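Local structure of cysteine protease (Xylella fastidiosa, 3OIS) at residues Ala86-Arg91 with Phe100-Leu105; Val132-Gly137 with Tyr179-Tyr184. The protein probably cleaves peptide bonds as a papain-family cysteine protease, and binds the nucleotide uridine-5'-diphosphate. One frame throughout, in Å; residues are numbered along the deposited sequence. Where two conformers were deposited one is given.

Contact 1 (Ala86-Arg91 with Phe100-Leu105); sequences AIQFER and FIPSRL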
loop_
_atom_site.group_PDB
_atom_site.type_symbol
_atom_site.label_atom_id
_atom_site.label_comp_id
_atom_site.label_asym_id
_atom_site.label_seq_id
_atom_site.Cartn_x
_atom_site.Cartn_y
_atom_site.Cartn_z
ATOM N N ALA A 86 3.308 6.181 -2.602
ATOM C CA ALA A 86 2.428 7.143 -3.244
ATOM C C ALA A 86 2.951 8.549 -2.957
ATOM O O ALA A 86 2.960 9.379 -3.890
ATOM C CB ALA A 86 0.976 6.975 -2.703
ATOM N N ILE A 87 3.348 8.825 -1.688
ATOM C CA ILE A 87 3.917 10.134 -1.254
ATOM C C ILE A 87 5.235 10.399 -2.004
ATOM O O ILE A 87 5.410 11.499 -2.529
ATOM C CB ILE A 87 4.224 10.155 0.226
ATOM C CG1 ILE A 87 2.904 10.224 0.989
ATOM C CG2 ILE A 87 5.016 11.437 0.562
ATOM C CD1 ILE A 87 2.109 11.574 0.800
ATOM N N GLN A 88 6.123 9.401 -2.083
ATOM C CA GLN A 88 7.417 9.580 -2.758
ATOM C C GLN A 88 7.205 9.847 -4.222
ATOM O O GLN A 88 7.865 10.773 -4.762
ATOM C CB GLN A 88 8.332 8.376 -2.529
ATOM C CG GLN A 88 9.720 8.629 -3.037
ATOM C CD GLN A 88 10.730 7.680 -2.453
ATOM O OE1 GLN A 88 10.432 6.892 -1.525
ATOM N NE2 GLN A 88 11.964 7.695 -3.039
ATOM N N PHE A 89 6.264 9.125 -4.842
ATOM C CA PHE A 89 5.964 9.304 -6.229
ATOM C C PHE A 89 5.431 10.699 -6.496
ATOM O O PHE A 89 5.822 11.332 -7.517
ATOM C CB PHE A 89 4.897 8.281 -6.656
ATOM C CG PHE A 89 4.521 8.332 -8.119
ATOM C CD1 PHE A 89 5.026 7.374 -9.033
ATOM C CD2 PHE A 89 3.701 9.355 -8.608
ATOM C CE1 PHE A 89 4.644 7.424 -10.423
ATOM C CE2 PHE A 89 3.318 9.390 -9.980
ATOM C CZ PHE A 89 3.800 8.421 -10.878
ATOM N N GLU A 90 4.470 11.152 -5.665
ATOM C CA GLU A 90 3.833 12.461 -5.886
ATOM C C GLU A 90 4.850 13.588 -5.759
ATOM O O GLU A 90 4.733 14.607 -6.481
ATOM C CB GLU A 90 2.598 12.734 -4.973
ATOM C CG GLU A 90 1.353 11.900 -5.246
ATOM C CD GLU A 90 0.676 12.160 -6.584
ATOM O OE1 GLU A 90 0.069 13.241 -6.797
ATOM O OE2 GLU A 90 0.722 11.248 -7.399
ATOM N N ARG A 91 5.866 13.419 -4.898
ATOM C CA ARG A 91 6.839 14.509 -4.694
ATOM C C ARG A 91 7.684 14.656 -5.941
ATOM O O ARG A 91 7.999 15.784 -6.353
ATOM C CB ARG A 91 7.654 14.334 -3.412
ATOM C CG ARG A 91 6.814 14.785 -2.178
ATOM C CD ARG A 91 7.495 14.635 -0.847
ATOM N NE ARG A 91 8.467 15.708 -0.597
ATOM C CZ ARG A 91 9.787 15.571 -0.706
ATOM N NH1 ARG A 91 10.297 14.402 -1.066
ATOM N NH2 ARG A 91 10.602 16.608 -0.458
ATOM N N PHE A 100 13.194 11.971 -0.610
ATOM C CA PHE A 100 13.502 11.094 0.527
ATOM C C PHE A 100 12.487 9.968 0.551
ATOM O O PHE A 100 11.409 10.131 -0.001
ATOM C CB PHE A 100 13.500 11.858 1.888
ATOM C CG PHE A 100 12.197 12.583 2.171
ATOM C CD1 PHE A 100 12.054 13.905 1.853
ATOM C CD2 PHE A 100 11.096 11.909 2.712
ATOM C CE1 PHE A 100 10.843 14.589 2.087
ATOM C CE2 PHE A 100 9.869 12.587 2.958
ATOM C CZ PHE A 100 9.739 13.921 2.624
ATOM N N ILE A 101 12.836 8.851 1.187
ATOM C CA ILE A 101 11.851 7.789 1.451
ATOM C C ILE A 101 11.049 8.285 2.683
ATOM O O ILE A 101 11.651 8.631 3.687
ATOM C CB ILE A 101 12.541 6.482 1.792
ATOM C CG1 ILE A 101 13.223 5.896 0.523
ATOM C CG2 ILE A 101 11.495 5.430 2.210
ATOM C CD1 ILE A 101 14.174 4.675 0.841
ATOM N N PRO A 102 9.710 8.367 2.562
ATOM C CA PRO A 102 8.906 8.757 3.743
ATOM C C PRO A 102 8.995 7.692 4.844
ATOM O O PRO A 102 9.120 6.479 4.538
ATOM C CB PRO A 102 7.464 8.834 3.205
ATOM C CG PRO A 102 7.630 9.043 1.718
ATOM C CD PRO A 102 8.869 8.290 1.339
ATOM N N SER A 103 9.012 8.137 6.102
ATOM C CA SER A 103 9.035 7.200 7.260
ATOM C C SER A 103 7.828 6.254 7.368
ATOM O O SER A 103 6.749 6.655 7.819
ATOM C CB SER A 103 9.166 7.955 8.591
ATOM O OG SER A 103 9.171 6.978 9.603
ATOM N N ARG A 104 8.052 4.994 7.012
ATOM C CA ARG A 104 6.981 3.966 7.027
ATOM C C ARG A 104 6.547 3.664 8.441
ATOM O O ARG A 104 5.345 3.495 8.693
ATOM C CB ARG A 104 7.494 2.713 6.348
ATOM C CG ARG A 104 7.553 2.943 4.768
ATOM C CD ARG A 104 8.378 1.815 4.110
ATOM N NE ARG A 104 9.804 1.797 4.483
ATOM C CZ ARG A 104 10.626 0.738 4.476
ATOM N NH1 ARG A 104 10.200 -0.492 4.168
ATOM N NH2 ARG A 104 11.940 0.943 4.849
ATOM N N LEU A 105 7.495 3.653 9.389
ATOM C CA LEU A 105 7.073 3.347 10.775
ATOM C C LEU A 105 6.326 4.530 11.377
ATOM O O LEU A 105 5.467 4.324 12.182
ATOM C CB LEU A 105 8.261 3.062 11.688
ATOM C CG LEU A 105 8.924 1.704 11.446
ATOM C CD1 LEU A 105 9.960 1.490 12.575
ATOM C CD2 LEU A 105 7.865 0.564 11.493
#
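With CG set opposite the backbone N (chi1 -172°) and the chain running on extended, Gln88 sends its amide across to the backbone of Phe100 and Ile101 and the ring of Pro102. Phe100 has a different task: its first torsion, 56°, tucks CG between backbone N and carbonyl carbon and brings the ring back toward Arg91. The setting is the papain fold, where helix 78-93 is the long central helix and residues 100-103 form the loop that returns along it and leads into helix 104-114. Gln88 OE1 lies 3.4 Å from CA of Ile101 and 3.5 Å from CD of Pro102, so the oxygen rests against C-H groups here. Its hydrogen bond goes to Tyr70, while NE2 is held by Glu99 just ahead of the loop; the two bonds fix how the amide is turned. One turn further along, CE1 of Phe100 lies over one face of the Arg91 guanidinium, towards its rim, the planes 34° apart, with NH2 bonded to the carbonyl of Pro98. The modelled carbon spacing there is too short, and Arg91 has two conformers, so the closeness is doubtful. Ser103 then caps helix 104-114, its OG meeting the N of Phe106. On the buried side the contact is purely apolar: Ile87 meets the proline ring through its methyl branch, CG2 lying 3.7 Å from Pro102 CG.

Contact 2 (Val132-Gly137 with Tyr179-Tyr184); sequences VLHKLG and YKITEY. With UDP (uridine-5'-diphosphate), chain E.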
loop_
_atom_site.group_PDB
_atom_site.type_symbol
_atom_site.label_atom_id
_atom_site.label_comp_id
_atom_site.label_asym_id
_atom_site.label_seq_id
_atom_site.Cartn_x
_atom_site.Cartn_y
_atom_site.Cartn_z
ATOM N N VAL A 132 -3.660 9.650 8.656
ATOM C CA VAL A 132 -2.359 10.052 9.162
ATOM C C VAL A 132 -1.702 11.030 8.183
ATOM O O VAL A 132 -1.331 12.118 8.574
ATOM C CB VAL A 132 -1.393 8.864 9.376
ATOM C CG1 VAL A 132 -0.027 9.335 9.788
ATOM C CG2 VAL A 132 -1.982 7.879 10.422
ATOM N N LEU A 133 -1.647 10.664 6.893
ATOM C CA LEU A 133 -1.065 11.610 5.925
ATOM C C LEU A 133 -1.759 12.960 5.846
ATOM O O LEU A 133 -1.065 13.946 5.540
ATOM C CB LEU A 133 -0.974 10.964 4.554
ATOM C CG LEU A 133 -0.033 9.777 4.510
ATOM C CD1 LEU A 133 -0.118 9.040 3.075
ATOM C CD2 LEU A 133 1.401 10.135 4.843
ATOM N N HIS A 134 -3.079 12.980 6.016
ATOM C CA HIS A 134 -3.882 14.203 5.879
ATOM C C HIS A 134 -3.710 15.118 7.095
ATOM O O HIS A 134 -3.516 16.327 6.936
ATOM C CB HIS A 134 -5.345 13.856 5.728
ATOM C CG HIS A 134 -6.211 15.027 5.360
ATOM N ND1 HIS A 134 -7.567 15.088 5.653
ATOM C CD2 HIS A 134 -5.908 16.179 4.704
ATOM C CE1 HIS A 134 -8.064 16.225 5.183
ATOM N NE2 HIS A 134 -7.083 16.915 4.614
ATOM N N LYS A 135 -3.801 14.537 8.289
ATOM C CA LYS A 135 -3.781 15.297 9.535
ATOM C C LYS A 135 -2.406 15.487 10.169
ATOM O O LYS A 135 -2.173 16.534 10.807
ATOM C CB LYS A 135 -4.667 14.593 10.570
ATOM C CG LYS A 135 -6.089 14.432 10.124
ATOM C CD LYS A 135 -6.839 15.743 9.917
ATOM C CE LYS A 135 -8.272 15.462 9.483
ATOM N NZ LYS A 135 -9.029 16.703 9.239
ATOM N N LEU A 136 -1.481 14.517 10.017
ATOM C CA LEU A 136 -0.162 14.559 10.630
ATOM C C LEU A 136 0.933 14.731 9.573
ATOM O O LEU A 136 1.984 15.223 9.871
ATOM C CB LEU A 136 0.099 13.281 11.414
ATOM C CG LEU A 136 -1.014 12.901 12.402
ATOM C CD1 LEU A 136 -0.607 11.741 13.309
ATOM C CD2 LEU A 136 -1.459 14.127 13.231
ATOM N N GLY A 137 0.702 14.234 8.334
ATOM C CA GLY A 137 1.823 14.197 7.376
ATOM C C GLY A 137 2.699 12.964 7.569
ATOM O O GLY A 137 2.198 11.855 8.028
ATOM N N TYR A 179 4.681 17.791 5.181
ATOM C CA TYR A 179 4.427 16.874 4.101
ATOM C C TYR A 179 2.963 16.312 4.069
ATOM O O TYR A 179 2.721 15.334 3.448
ATOM C CB TYR A 179 5.450 15.730 4.188
ATOM C CG TYR A 179 6.851 16.321 4.223
ATOM C CD1 TYR A 179 7.384 16.936 3.080
ATOM C CD2 TYR A 179 7.615 16.260 5.374
ATOM C CE1 TYR A 179 8.672 17.503 3.090
ATOM C CE2 TYR A 179 8.957 16.802 5.412
ATOM C CZ TYR A 179 9.437 17.446 4.240
ATOM O OH TYR A 179 10.686 18.043 4.220
ATOM N N LYS A 180 2.016 16.966 4.730
ATOM C CA LYS A 180 0.595 16.524 4.697
ATOM C C LYS A 180 0.078 16.488 3.328
ATOM O O LYS A 180 0.351 17.394 2.499
ATOM C CB LYS A 180 -0.274 17.502 5.472
ATOM C CG LYS A 180 0.195 17.649 6.935
ATOM C CD LYS A 180 -0.898 18.228 7.751
ATOM C CE LYS A 180 -0.977 19.747 7.744
ATOM N NZ LYS A 180 -1.364 20.282 9.154
ATOM N N ILE A 181 -0.788 15.510 3.062
ATOM C CA ILE A 181 -1.599 15.543 1.868
ATOM C C ILE A 181 -2.750 16.563 2.013
ATOM O O ILE A 181 -3.047 17.018 3.133
ATOM C CB ILE A 181 -2.149 14.091 1.406
ATOM C CG1 ILE A 181 -3.182 13.517 2.390
ATOM C CG2 ILE A 181 -0.963 13.129 1.125
ATOM C CD1 ILE A 181 -3.860 12.252 1.866
ATOM N N THR A 182 -3.356 16.959 0.888
ATOM C CA THR A 182 -4.554 17.844 0.973
ATOM C C THR A 182 -5.926 17.196 0.668
ATOM O O THR A 182 -6.980 17.697 1.090
ATOM C CB THR A 182 -4.370 19.169 0.186
ATOM O OG1 THR A 182 -4.267 18.840 -1.188
ATOM C CG2 THR A 182 -3.073 19.872 0.655
ATOM N N GLU A 183 -5.900 16.128 -0.111
ATOM C CA GLU A 183 -7.114 15.460 -0.464
ATOM C C GLU A 183 -6.853 13.991 -0.799
ATOM O O GLU A 183 -5.710 13.582 -1.117
ATOM C CB GLU A 183 -7.680 16.244 -1.672
ATOM C CG GLU A 183 -8.838 15.693 -2.416
ATOM C CD GLU A 183 -8.889 16.338 -3.820
ATOM O OE1 GLU A 183 -9.515 15.750 -4.708
ATOM O OE2 GLU A 183 -8.242 17.396 -4.047
ATOM N N TYR A 184 -7.921 13.196 -0.673
ATOM C CA TYR A 184 -7.906 11.777 -1.048
ATOM C C TYR A 184 -9.273 11.347 -1.502
ATOM O O TYR A 184 -10.309 11.868 -1.008
ATOM C CB TYR A 184 -7.424 10.850 0.085
ATOM C CG TYR A 184 -8.182 11.057 1.407
ATOM C CD1 TYR A 184 -7.870 12.093 2.257
ATOM C CD2 TYR A 184 -9.158 10.140 1.831
ATOM C CE1 TYR A 184 -8.526 12.266 3.534
ATOM C CE2 TYR A 184 -9.795 10.292 3.050
ATOM C CZ TYR A 184 -9.478 11.325 3.888
ATOM O OH TYR A 184 -10.141 11.450 5.067
HETATM N N1 UDP E . -12.778 12.813 3.235
HETATM C C2 UDP E . -12.351 12.268 2.056
HETATM N N3 UDP E . -11.319 12.904 1.376
HETATM C C4 UDP E . -10.740 14.031 1.865
HETATM C C5 UDP E . -11.198 14.626 3.054
HETATM C C6 UDP E . -12.162 13.910 3.779
HETATM O O2 UDP E . -12.811 11.271 1.595
HETATM O O4 UDP E . -9.868 14.586 1.121
HETATM C "C1'" UDP E . -13.977 12.155 3.860
HETATM C "C2'" UDP E . -13.683 10.824 4.518
HETATM O "O2'" UDP E . -14.906 10.095 4.436
HETATM C "C3'" UDP E . -13.465 11.294 5.902
HETATM C "C4'" UDP E . -14.576 12.355 6.070
HETATM O "O4'" UDP E . -14.604 13.040 4.799
HETATM O "O3'" UDP E . -13.732 10.189 6.763
HETATM C "C5'" UDP E . -14.273 13.268 7.254
HETATM O "O5'" UDP E . -13.056 13.947 6.952
HETATM P PA UDP E . -12.569 15.211 7.664
HETATM O O1A UDP E . -11.128 15.486 7.471
HETATM O O2A UDP E . -13.482 16.359 7.402
HETATM O O3A UDP E . -12.811 14.709 9.195
HETATM P PB UDP E . -12.346 15.233 10.651
HETATM O O1B UDP E . -13.553 15.343 11.463
HETATM O O2B UDP E . -11.396 14.239 11.080
HETATM O O3B UDP E . -11.653 16.561 10.607
HETATM O O HOH W 1 -9.483 13.418 6.741
HETATM O O HOH W 2 -7.443 19.393 3.245
#
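Ile181 and His134 meet through CG1 of the isoleucine, which a chi1 of 68° places between its own backbone N and carbonyl carbon and lays 3.6 Å from CA of His134. The CG1 and CG2 branches also reach CB of Leu133. Beside this patch the backbones are tied by one hydrogen bond, Ile181 N to Leu133 O at 2.9 Å, the donor sitting well above the carbonyl plane; CA of Lys180 makes a C-H...O contact with that same oxygen. Lys180 runs its CG and CD along the helix end, past the carbonyl of His134 and the backbone of Gly137, before NZ turns off to Gln177. Gly137, with a positive phi, takes the chain out of the helix close against Lys180. In the papain fold this joins the C-terminal end of helix 126-135 to the chain entering strand 183-186; where that strand begins, Thr182 and Glu183 both face Lys287 of strand 280-287 in a classic beta bulge. The His134 side chain, CG anti to the backbone N (chi1 -171°), swings toward Tyr184, whose ring edge points at the imidazole face in an offset edge-to-face pair, planes at 74°. Two waters lie in the imidazole plane: one joins ND1 to Tyr184 OH and UDP O1A, the other joins NE2 to Thr182 O. Uracil stacks over one face of Tyr184, with N3 3.3 Å above the ring centre, and is read by the backbone: UDP N3 donates to Tyr184 O at 2.8 Å, and Tyr184 N donates to UDP O4. Lys135 NZ bridges the two phosphates, 3.0 Å from both UDP O1A and UDP O3B.

Both contacts are partly buried, and their apolar sides run together: Ile87 of contact 1 packs its CD1 3.5 Å from CG2 of Ile181 in contact 2 and also touches Leu133, so helix 78-93 lies against both partners of the second contact. Near the surface, Phe100 meets Tyr179 edge-to-face. Their chemistry differs. Contact 1 joins a helix to a loop nearby in sequence by side-chain packing, and the polar ends of Gln88 and Arg91 are held by residues outside it. Contact 2 joins chain far apart in sequence, adds a backbone hydrogen bond, and at one end opens into the UDP pocket, whose bound nucleotide lies about 12 Å from the Ile87 side chain.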